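Local coordinates for protein Bse634I restriction endonuclease (Geobacillus stearothermophilus, PDB 1KNV) that probably cuts double-stranded DNA at a specific sequence, as a type II restriction endonuclease that depends on bound divalent metal ions, at residues W88-V92 with E159-I164; I150-L155 with I182-K187; L252-A256 with E268-I274. One frame throughout, in Å; residues are numbered along the deposited sequence. Where two conformers were deposited one is given.

Contact 1: residues W88-V92 with E159-I164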
loop_
_atom_site.group_PDB
_atom_site.type_symbol
_atom_site.label_atom_id
_atom_site.label_comp_id
_atom_site.label_asym_id
_atom_site.label_seq_id
_atom_site.Cartn_x
_atom_site.Cartn_y
_atom_site.Cartn_z
ATOM N N TRP B 88 11.094 9.470 -36.274
ATOM C CA TRP B 88 12.537 9.415 -36.476
ATOM C C TRP B 88 13.069 10.809 -36.820
ATOM O O TRP B 88 14.086 11.231 -36.274
ATOM C CB TRP B 88 12.884 8.407 -37.581
ATOM C CG TRP B 88 14.332 8.397 -37.992
ATOM C CD1 TRP B 88 15.023 9.407 -38.607
ATOM C CD2 TRP B 88 15.256 7.319 -37.842
ATOM N NE1 TRP B 88 16.318 9.024 -38.849
ATOM C CE2 TRP B 88 16.489 7.749 -38.390
ATOM C CE3 TRP B 88 15.164 6.034 -37.299
ATOM C CZ2 TRP B 88 17.621 6.931 -38.410
ATOM C CZ3 TRP B 88 16.293 5.222 -37.321
ATOM C CH2 TRP B 88 17.505 5.675 -37.872
ATOM N N ASN B 89 12.383 11.525 -37.711
ATOM C CA ASN B 89 12.827 12.866 -38.083
ATOM C C ASN B 89 12.559 13.894 -36.977
ATOM O O ASN B 89 13.241 14.918 -36.891
ATOM C CB ASN B 89 12.157 13.317 -39.387
ATOM C CG ASN B 89 12.675 12.564 -40.607
ATOM O OD1 ASN B 89 13.833 12.152 -40.652
ATOM N ND2 ASN B 89 11.818 12.402 -41.612
ATOM N N TYR B 90 11.568 13.620 -36.129
ATOM C CA TYR B 90 11.224 14.510 -35.022
ATOM C C TYR B 90 12.358 14.645 -34.013
ATOM O O TYR B 90 12.717 15.756 -33.626
ATOM C CB TYR B 90 9.971 14.013 -34.290
ATOM C CG TYR B 90 9.665 14.759 -32.997
ATOM C CD1 TYR B 90 8.837 15.877 -32.981
ATOM C CD2 TYR B 90 10.221 14.346 -31.792
ATOM C CE1 TYR B 90 8.572 16.564 -31.791
ATOM C CE2 TYR B 90 9.965 15.025 -30.605
ATOM C CZ TYR B 90 9.142 16.129 -30.611
ATOM O OH TYR B 90 8.917 16.790 -29.425
ATOM N N ARG B 91 12.919 13.523 -33.569
ATOM C CA ARG B 91 13.988 13.620 -32.587
ATOM C C ARG B 91 15.221 14.245 -33.206
ATOM O O ARG B 91 16.063 14.812 -32.501
ATOM C CB ARG B 91 14.329 12.257 -31.977
ATOM C CG ARG B 91 14.884 11.236 -32.926
ATOM C CD ARG B 91 15.568 10.103 -32.153
ATOM N NE ARG B 91 16.804 10.528 -31.483
ATOM C CZ ARG B 91 17.952 10.791 -32.108
ATOM N NH1 ARG B 91 18.044 10.682 -33.426
ATOM N NH2 ARG B 91 19.021 11.150 -31.410
ATOM N N VAL B 92 15.327 14.155 -34.528
ATOM C CA VAL B 92 16.470 14.740 -35.209
ATOM C C VAL B 92 16.317 16.248 -35.286
ATOM O O VAL B 92 17.193 16.972 -34.831
ATOM C CB VAL B 92 16.647 14.187 -36.630
ATOM C CG1 VAL B 92 17.662 15.029 -37.380
ATOM C CG2 VAL B 92 17.131 12.753 -36.569
ATOM N N GLU B 159 23.993 7.029 -36.248
ATOM C CA GLU B 159 23.170 6.777 -37.428
ATOM C C GLU B 159 21.748 7.280 -37.267
ATOM O O GLU B 159 21.091 7.619 -38.254
ATOM C CB GLU B 159 23.089 5.288 -37.748
ATOM C CG GLU B 159 24.397 4.579 -37.865
ATOM C CD GLU B 159 24.737 3.861 -36.597
ATOM O OE1 GLU B 159 25.344 4.485 -35.699
ATOM O OE2 GLU B 159 24.371 2.673 -36.493
ATOM N N TYR B 160 21.265 7.295 -36.028
ATOM C CA TYR B 160 19.906 7.738 -35.731
ATOM C C TYR B 160 19.753 9.219 -35.998
ATOM O O TYR B 160 18.638 9.715 -36.163
ATOM C CB TYR B 160 19.564 7.508 -34.258
ATOM C CG TYR B 160 19.609 6.079 -33.778
ATOM C CD1 TYR B 160 19.563 5.794 -32.411
ATOM C CD2 TYR B 160 19.715 5.016 -34.672
ATOM C CE1 TYR B 160 19.626 4.488 -31.944
ATOM C CE2 TYR B 160 19.777 3.700 -34.213
ATOM C CZ TYR B 160 19.732 3.445 -32.844
ATOM O OH TYR B 160 19.792 2.153 -32.372
ATOM N N ASN B 161 20.880 9.921 -36.024
ATOM C CA ASN B 161 20.874 11.357 -36.223
ATOM C C ASN B 161 20.890 11.846 -37.654
ATOM O O ASN B 161 21.089 13.030 -37.898
ATOM C CB ASN B 161 22.020 11.978 -35.443
ATOM C CG ASN B 161 21.846 11.810 -33.946
ATOM O OD1 ASN B 161 20.761 12.053 -33.413
ATOM N ND2 ASN B 161 22.909 11.397 -33.258
ATOM N N LEU B 162 20.678 10.939 -38.600
ATOM C CA LEU B 162 20.622 11.304 -40.012
ATOM C C LEU B 162 19.142 11.290 -40.380
ATOM O O LEU B 162 18.469 10.260 -40.247
ATOM C CB LEU B 162 21.372 10.286 -40.871
ATOM C CG LEU B 162 22.858 10.097 -40.563
ATOM C CD1 LEU B 162 23.374 8.919 -41.381
ATOM C CD2 LEU B 162 23.646 11.379 -40.869
ATOM N N PRO B 163 18.608 12.436 -40.835
ATOM C CA PRO B 163 17.185 12.421 -41.181
ATOM C C PRO B 163 16.845 11.578 -42.405
ATOM O O PRO B 163 17.724 11.140 -43.146
ATOM C CB PRO B 163 16.837 13.909 -41.334
ATOM C CG PRO B 163 18.122 14.558 -41.724
ATOM C CD PRO B 163 19.190 13.787 -40.956
ATOM N N ILE B 164 15.557 11.314 -42.582
ATOM C CA ILE B 164 15.079 10.538 -43.717
ATOM C C ILE B 164 14.363 11.522 -44.642
ATOM O O ILE B 164 13.309 12.061 -44.304
ATOM C CB ILE B 164 14.115 9.416 -43.255
ATOM C CG1 ILE B 164 14.893 8.376 -42.440
ATOM C CG2 ILE B 164 13.443 8.759 -44.449
ATOM C CD1 ILE B 164 14.015 7.339 -41.756
HETATM O O HOH W 1 16.165 9.675 -35.296
#
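With its indole anti to the backbone N (chi1 173°), Trp-88 reaches from the last turns of helix 68-93 to segment 159-164, and Arg-91, whose CG stands between its own N and carbonyl carbon (chi1 64°), bends at chi3 to bring its guanidinium to the same segment. Trp-88 NE1 gives a nearly straight hydrogen bond to Leu-162 O at 2.8 Å, the acceptor lying in the indole plane. Ile-164 CD1 rests over one face in a CH-pi contact, 3.9 Å from the centroid of the five-membered ring, while Tyr-160 O lies against the opposite face, toward the rim. The Tyr-160 ring meets the indole obliquely, and its hydroxyl is bound by Asp-181. Asn-89 grips the backbone of Ile-164 twice: OD1 accepts from Ile-164 N at 2.7 Å on an in-plane lone pair, and ND2 donates to Ile-164 O at 3.1 Å. Arg-91 NH1 and NH2 converge on Asn-161 OD1, at 3.0 Å and 2.8 Å, from one face of its amide plane; a further bond from NE to Tyr-99 O should limit the guanidinium's rotation. One water ties Trp-88 O, Arg-91 NH1 and Tyr-160 O together. The arrangement is a helix-to-loop junction in which side chains near the helix's C-terminal end pair with loop peptide groups and the Asn-161 amide, joining helix 68-93 to the connection between strand 147-151 and helix 169-176 in this PD-(D/E)XK-clan nuclease.

Contact 2: residues I150-L155 with I182-K187; sequences IRQKDL and IEGKCK
Ile-150 and Ile-182 point their CD1 methyls at each other, tip to tip, at a separation of 3.3 Å that is tighter than usual for two carbons and doubtful in its exact value. Ile-182 reaches Ile-150 because its CG1 branch stands between the backbone N and carbonyl carbon (chi1 65°), which turns CG2 instead toward Leu-155. There the two methyls of Leu-155 divide the work: CD1 lies 4.0 Å from Ile-182 CG2, while CD2 packs 3.6 Å from Lys-185 CB. Lys-185 presents its aliphatic methylenes to Leu-155, its amine leading away. The fully extended chain of Gln-152, CG anti to the backbone N (chi1 -168°), runs up to the backbone of residues 185-187. Local turns shape both segments, with Leu-155 N bonded to Gln-152 O and Lys-185 N to Ile-182 O. Leu-100 and Ile-102 of strand 99-103 also pack on Ile-182. The clear part of the contact is therefore apolar packing, of methyl groups and lysine methylenes, which buries hydrocarbon surface between segments 150-155 and 182-187 at the end of strand 147-151, with Gln-152 as the amide-bearing member of the interface.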
loop_
_atom_site.group_PDB
_atom_site.type_symbol
_atom_site.label_atom_id
_atom_site.label_comp_id
_atom_site.label_asym_id
_atom_site.label_seq_id
_atom_site.Cartn_x
_atom_site.Cartn_y
_atom_site.Cartn_z
ATOM N N ILE B 150 11.438 6.651 -25.201
ATOM C CA ILE B 150 12.481 6.204 -24.287
ATOM C C ILE B 150 13.538 7.283 -24.102
ATOM O O ILE B 150 13.836 8.028 -25.031
ATOM C CB ILE B 150 13.181 4.944 -24.852
ATOM C CG1 ILE B 150 12.190 3.783 -24.906
ATOM C CG2 ILE B 150 14.396 4.587 -24.032
ATOM C CD1 ILE B 150 12.652 2.652 -25.745
ATOM N N ARG B 151 14.063 7.405 -22.898
ATOM C CA ARG B 151 15.090 8.396 -22.643
ATOM C C ARG B 151 16.273 7.739 -21.936
ATOM O O ARG B 151 16.206 7.418 -20.749
ATOM C CB ARG B 151 14.553 9.542 -21.782
ATOM C CG ARG B 151 15.549 10.683 -21.652
ATOM C CD ARG B 151 15.106 11.687 -20.630
ATOM N NE ARG B 151 16.052 12.791 -20.575
ATOM C CZ ARG B 151 15.835 13.895 -19.882
ATOM N NH1 ARG B 151 14.703 14.038 -19.181
ATOM N NH2 ARG B 151 16.737 14.868 -19.903
ATOM N N GLN B 152 17.348 7.516 -22.683
ATOM C CA GLN B 152 18.555 6.893 -22.151
ATOM C C GLN B 152 19.677 7.217 -23.136
ATOM O O GLN B 152 19.824 6.568 -24.168
ATOM C CB GLN B 152 18.353 5.374 -22.022
ATOM C CG GLN B 152 19.437 4.665 -21.212
ATOM C CD GLN B 152 19.111 3.207 -20.954
ATOM O OE1 GLN B 152 19.887 2.312 -21.287
ATOM N NE2 GLN B 152 17.958 2.961 -20.358
ATOM N N LYS B 153 20.461 8.234 -22.810
ATOM C CA LYS B 153 21.534 8.675 -23.686
ATOM C C LYS B 153 22.415 7.589 -24.286
ATOM O O LYS B 153 22.713 7.623 -25.475
ATOM C CB LYS B 153 22.424 9.691 -22.966
ATOM C CG LYS B 153 23.448 10.328 -23.892
ATOM C CD LYS B 153 24.231 11.439 -23.218
ATOM C CE LYS B 153 25.266 12.010 -24.181
ATOM N NZ LYS B 153 26.104 13.085 -23.571
ATOM N N ASP B 154 22.825 6.622 -23.475
ATOM C CA ASP B 154 23.702 5.572 -23.960
ATOM C C ASP B 154 23.110 4.660 -25.032
ATOM O O ASP B 154 23.802 3.785 -25.546
ATOM C CB ASP B 154 24.217 4.734 -22.782
ATOM C CG ASP B 154 23.176 3.780 -22.237
ATOM O OD1 ASP B 154 22.037 3.769 -22.745
ATOM O OD2 ASP B 154 23.495 3.029 -21.296
ATOM N N LEU B 155 21.841 4.853 -25.377
ATOM C CA LEU B 155 21.202 4.026 -26.404
ATOM C C LEU B 155 21.297 4.664 -27.788
ATOM O O LEU B 155 20.981 4.029 -28.799
ATOM C CB LEU B 155 19.718 3.817 -26.079
ATOM C CG LEU B 155 19.356 3.018 -24.836
ATOM C CD1 LEU B 155 17.845 2.932 -24.722
ATOM C CD2 LEU B 155 19.948 1.637 -24.929
ATOM N N ILE B 182 17.839 -1.856 -29.123
ATOM C CA ILE B 182 17.841 -1.639 -27.688
ATOM C C ILE B 182 17.353 -2.810 -26.860
ATOM O O ILE B 182 17.189 -2.669 -25.654
ATOM C CB ILE B 182 16.999 -0.411 -27.309
ATOM C CG1 ILE B 182 15.538 -0.661 -27.652
ATOM C CG2 ILE B 182 17.500 0.827 -28.049
ATOM C CD1 ILE B 182 14.636 0.439 -27.176
ATOM N N GLU B 183 17.126 -3.962 -27.487
ATOM C CA GLU B 183 16.659 -5.129 -26.752
ATOM C C GLU B 183 17.592 -5.474 -25.594
ATOM O O GLU B 183 18.798 -5.639 -25.785
ATOM C CB GLU B 183 16.522 -6.337 -27.685
ATOM C CG GLU B 183 16.295 -7.689 -26.970
ATOM C CD GLU B 183 15.858 -8.807 -27.922
ATOM O OE1 GLU B 183 16.251 -8.766 -29.113
ATOM O OE2 GLU B 183 15.134 -9.732 -27.476
ATOM N N GLY B 184 17.010 -5.555 -24.395
ATOM C CA GLY B 184 17.741 -5.894 -23.186
ATOM C C GLY B 184 18.634 -4.805 -22.649
ATOM O O GLY B 184 19.376 -5.029 -21.705
ATOM N N LYS B 185 18.543 -3.614 -23.219
ATOM C CA LYS B 185 19.391 -2.498 -22.805
ATOM C C LYS B 185 18.725 -1.364 -22.032
ATOM O O LYS B 185 19.411 -0.499 -21.495
ATOM C CB LYS B 185 20.025 -1.853 -24.041
ATOM C CG LYS B 185 20.934 -2.725 -24.897
ATOM C CD LYS B 185 21.263 -1.971 -26.189
ATOM C CE LYS B 185 22.465 -2.552 -26.907
ATOM N NZ LYS B 185 22.309 -4.008 -27.160
ATOM N N CYS B 186 17.400 -1.370 -21.970
ATOM C CA CYS B 186 16.684 -0.299 -21.293
ATOM C C CYS B 186 16.466 -0.440 -19.803
ATOM O O CYS B 186 15.960 -1.451 -19.335
ATOM C CB CYS B 186 15.335 -0.088 -21.962
ATOM S SG CYS B 186 15.495 0.365 -23.664
ATOM N N LYS B 187 16.844 0.600 -19.067
ATOM C CA LYS B 187 16.647 0.624 -17.629
ATOM C C LYS B 187 15.143 0.837 -17.540
ATOM O O LYS B 187 14.571 1.593 -18.327
ATOM C CB LYS B 187 17.385 1.809 -17.000
ATOM C CG LYS B 187 18.903 1.655 -16.928
ATOM C CD LYS B 187 19.564 2.945 -16.447
ATOM C CE LYS B 187 18.898 3.476 -15.168
ATOM N NZ LYS B 187 19.619 4.648 -14.563
#

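Contact 3: residues L252-A256 with E268-I274; sequences LQTAA and ERAVDDI
Ala-256 N donates to Glu-268 O at 2.7 Å and Ala-270 N to Thr-254 O at 3.0 Å, the two bonds flanking Ala-255 and Arg-269, which form a single antiparallel bridge of the non-hydrogen-bonded kind. Both carbonyls also receive a CA-H contact, from Ala-255 and Arg-269 respectively. Where the backbones diverge, waters take over. One donates to Thr-254 O at 2.7 Å and accepts from Val-271 N, with a further weak bond to Leu-252 O. A second joins Leu-252 O (2.9 Å) to Arg-269 NH1 (2.8 Å). Leu-252 O, just past the end of helix 246-251, is thus served by water alone across this contact. Arg-269 extends its chain beside Gln-253, with Gln-253 CG over the centre of one guanidinium face, and Arg-269 NE donates to Gln-137 O of the second subunit. An alanine in place of Arg-269 is likely to deprive that carbonyl of its donor, leave the second water without its nitrogen partner and uncover the Gln-253 side chain. Lys-217 on helix 203-227 forms salt bridges with Glu-268 and Asp-272 and donates a hydrogen bond to Arg-269 O. On the apolar flank Leu-252 CD1 presses tightly against Ile-274, 3.5 Å from its CB. The Ile-274 side chain lies about 9 Å from that of Leu-197, a calcium-binding residue whose ion is absent here. With backbone polar groups met by one another, by water or by a neighbouring subunit, the contact implies a polar but buried seam that binds the 252-256 loop both to the segment leading into strand 273-276 and to the subunit interface.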
loop_
_atom_site.group_PDB
_atom_site.type_symbol
_atom_site.label_atom_id
_atom_site.label_comp_id
_atom_site.label_asym_id
_atom_site.label_seq_id
_atom_site.Cartn_x
_atom_site.Cartn_y
_atom_site.Cartn_z
ATOM N N LEU B 252 -12.261 9.298 -21.687
ATOM C CA LEU B 252 -10.838 8.998 -21.575
ATOM C C LEU B 252 -10.222 9.709 -20.360
ATOM O O LEU B 252 -9.010 9.916 -20.287
ATOM C CB LEU B 252 -10.112 9.399 -22.849
ATOM C CG LEU B 252 -10.394 8.558 -24.089
ATOM C CD1 LEU B 252 -9.636 9.114 -25.281
ATOM C CD2 LEU B 252 -9.977 7.143 -23.783
ATOM N N GLN B 253 -11.072 10.063 -19.393
ATOM C CA GLN B 253 -10.636 10.720 -18.152
ATOM C C GLN B 253 -10.732 9.716 -17.010
ATOM O O GLN B 253 -10.358 10.003 -15.880
ATOM C CB GLN B 253 -11.497 11.940 -17.826
ATOM C CG GLN B 253 -11.147 13.181 -18.610
ATOM C CD GLN B 253 -12.024 14.357 -18.232
ATOM O OE1 GLN B 253 -12.542 14.454 -17.116
ATOM N NE2 GLN B 253 -12.191 15.282 -19.168
ATOM N N THR B 254 -11.220 8.524 -17.332
ATOM C CA THR B 254 -11.375 7.435 -16.377
ATOM C C THR B 254 -10.060 7.213 -15.602
ATOM O O THR B 254 -8.973 7.175 -16.184
ATOM C CB THR B 254 -11.812 6.142 -17.124
ATOM O OG1 THR B 254 -11.951 5.062 -16.201
ATOM C CG2 THR B 254 -10.798 5.761 -18.169
ATOM N N ALA B 255 -10.179 7.093 -14.282
ATOM C CA ALA B 255 -9.037 6.892 -13.398
ATOM C C ALA B 255 -8.384 5.506 -13.494
ATOM O O ALA B 255 -9.066 4.489 -13.583
ATOM C CB ALA B 255 -9.469 7.147 -11.968
ATOM N N ALA B 256 -7.059 5.467 -13.472
ATOM C CA ALA B 256 -6.354 4.195 -13.510
ATOM C C ALA B 256 -6.856 3.466 -12.263
ATOM O O ALA B 256 -6.710 3.976 -11.157
ATOM C CB ALA B 256 -4.853 4.443 -13.425
ATOM N N GLU B 268 -4.598 9.461 -11.121
ATOM C CA GLU B 268 -4.207 9.556 -12.516
ATOM C C GLU B 268 -5.121 8.773 -13.437
ATOM O O GLU B 268 -5.734 7.771 -13.051
ATOM C CB GLU B 268 -2.750 9.125 -12.719
ATOM C CG GLU B 268 -2.455 7.677 -12.485
ATOM C CD GLU B 268 -0.991 7.346 -12.730
ATOM O OE1 GLU B 268 -0.518 7.513 -13.872
ATOM O OE2 GLU B 268 -0.308 6.921 -11.782
ATOM N N ARG B 269 -5.230 9.267 -14.659
ATOM C CA ARG B 269 -6.058 8.639 -15.664
ATOM C C ARG B 269 -5.328 7.418 -16.191
ATOM O O ARG B 269 -4.105 7.322 -16.108
ATOM C CB ARG B 269 -6.277 9.594 -16.838
ATOM C CG ARG B 269 -6.772 10.960 -16.478
ATOM C CD ARG B 269 -6.839 11.796 -17.726
ATOM N NE ARG B 269 -7.461 13.092 -17.485
ATOM C CZ ARG B 269 -7.670 14.009 -18.432
ATOM N NH1 ARG B 269 -7.302 13.767 -19.690
ATOM N NH2 ARG B 269 -8.233 15.177 -18.124
ATOM N N ALA B 270 -6.088 6.490 -16.748
ATOM C CA ALA B 270 -5.507 5.308 -17.341
ATOM C C ALA B 270 -4.790 5.813 -18.587
ATOM O O ALA B 270 -3.747 5.296 -18.960
ATOM C CB ALA B 270 -6.606 4.324 -17.724
ATOM N N VAL B 271 -5.365 6.831 -19.226
ATOM C CA VAL B 271 -4.809 7.422 -20.440
ATOM C C VAL B 271 -4.599 8.878 -20.115
ATOM O O VAL B 271 -5.557 9.620 -19.946
ATOM C CB VAL B 271 -5.796 7.302 -21.623
ATOM C CG1 VAL B 271 -5.125 7.711 -22.928
ATOM C CG2 VAL B 271 -6.292 5.875 -21.738
ATOM N N ASP B 272 -3.344 9.283 -20.011
ATOM C CA ASP B 272 -3.010 10.654 -19.665
ATOM C C ASP B 272 -3.550 11.732 -20.603
ATOM O O ASP B 272 -3.863 12.841 -20.169
ATOM C CB ASP B 272 -1.506 10.761 -19.526
ATOM C CG ASP B 272 -1.013 10.014 -18.323
ATOM O OD1 ASP B 272 -1.241 10.521 -17.210
ATOM O OD2 ASP B 272 -0.434 8.917 -18.479
ATOM N N ASP B 273 -3.647 11.429 -21.887
ATOM C CA ASP B 273 -4.197 12.397 -22.811
ATOM C C ASP B 273 -4.482 11.708 -24.126
ATOM O O ASP B 273 -3.958 10.624 -24.409
ATOM C CB ASP B 273 -3.245 13.578 -23.001
ATOM C CG ASP B 273 -3.966 14.852 -23.444
ATOM O OD1 ASP B 273 -3.324 15.920 -23.438
ATOM O OD2 ASP B 273 -5.169 14.799 -23.794
ATOM N N ILE B 274 -5.336 12.338 -24.922
ATOM C CA ILE B 274 -5.729 11.792 -26.203
ATOM C C ILE B 274 -5.420 12.828 -27.269
ATOM O O ILE B 274 -5.671 14.020 -27.087
ATOM C CB ILE B 274 -7.236 11.425 -26.188
ATOM C CG1 ILE B 274 -7.691 10.992 -27.578
ATOM C CG2 ILE B 274 -8.052 12.589 -25.654
ATOM C CD1 ILE B 274 -7.072 9.696 -28.023
HETATM O O HOH W 2 -8.198 7.343 -18.728
HETATM O O HOH W 3 -7.021 11.623 -21.426
#

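Overall arrangement
Contacts 2 and 3 are buried and reach the same mixed sheet, but at different strands: contact 2 at strand 147-151, contact 3 at strand 273-276, one edge of the sheet within this chain, with centres about 26 Å apart. Contact 1, partly buried, sits on helix 68-93; it touches contact 2 through Tyr-160 CE1, 3.5 Å from Leu-155 O. Their segments alternate along the chain, and both involve the chain that follows strand 147-151. The chemistry changes accordingly. Side-chain amides, a guanidinium and an indole bind the loop in contact 1, apolar packing is the clear part of contact 2, and contact 3 relies on backbone bonds and waters, and alone among the three meets another subunit.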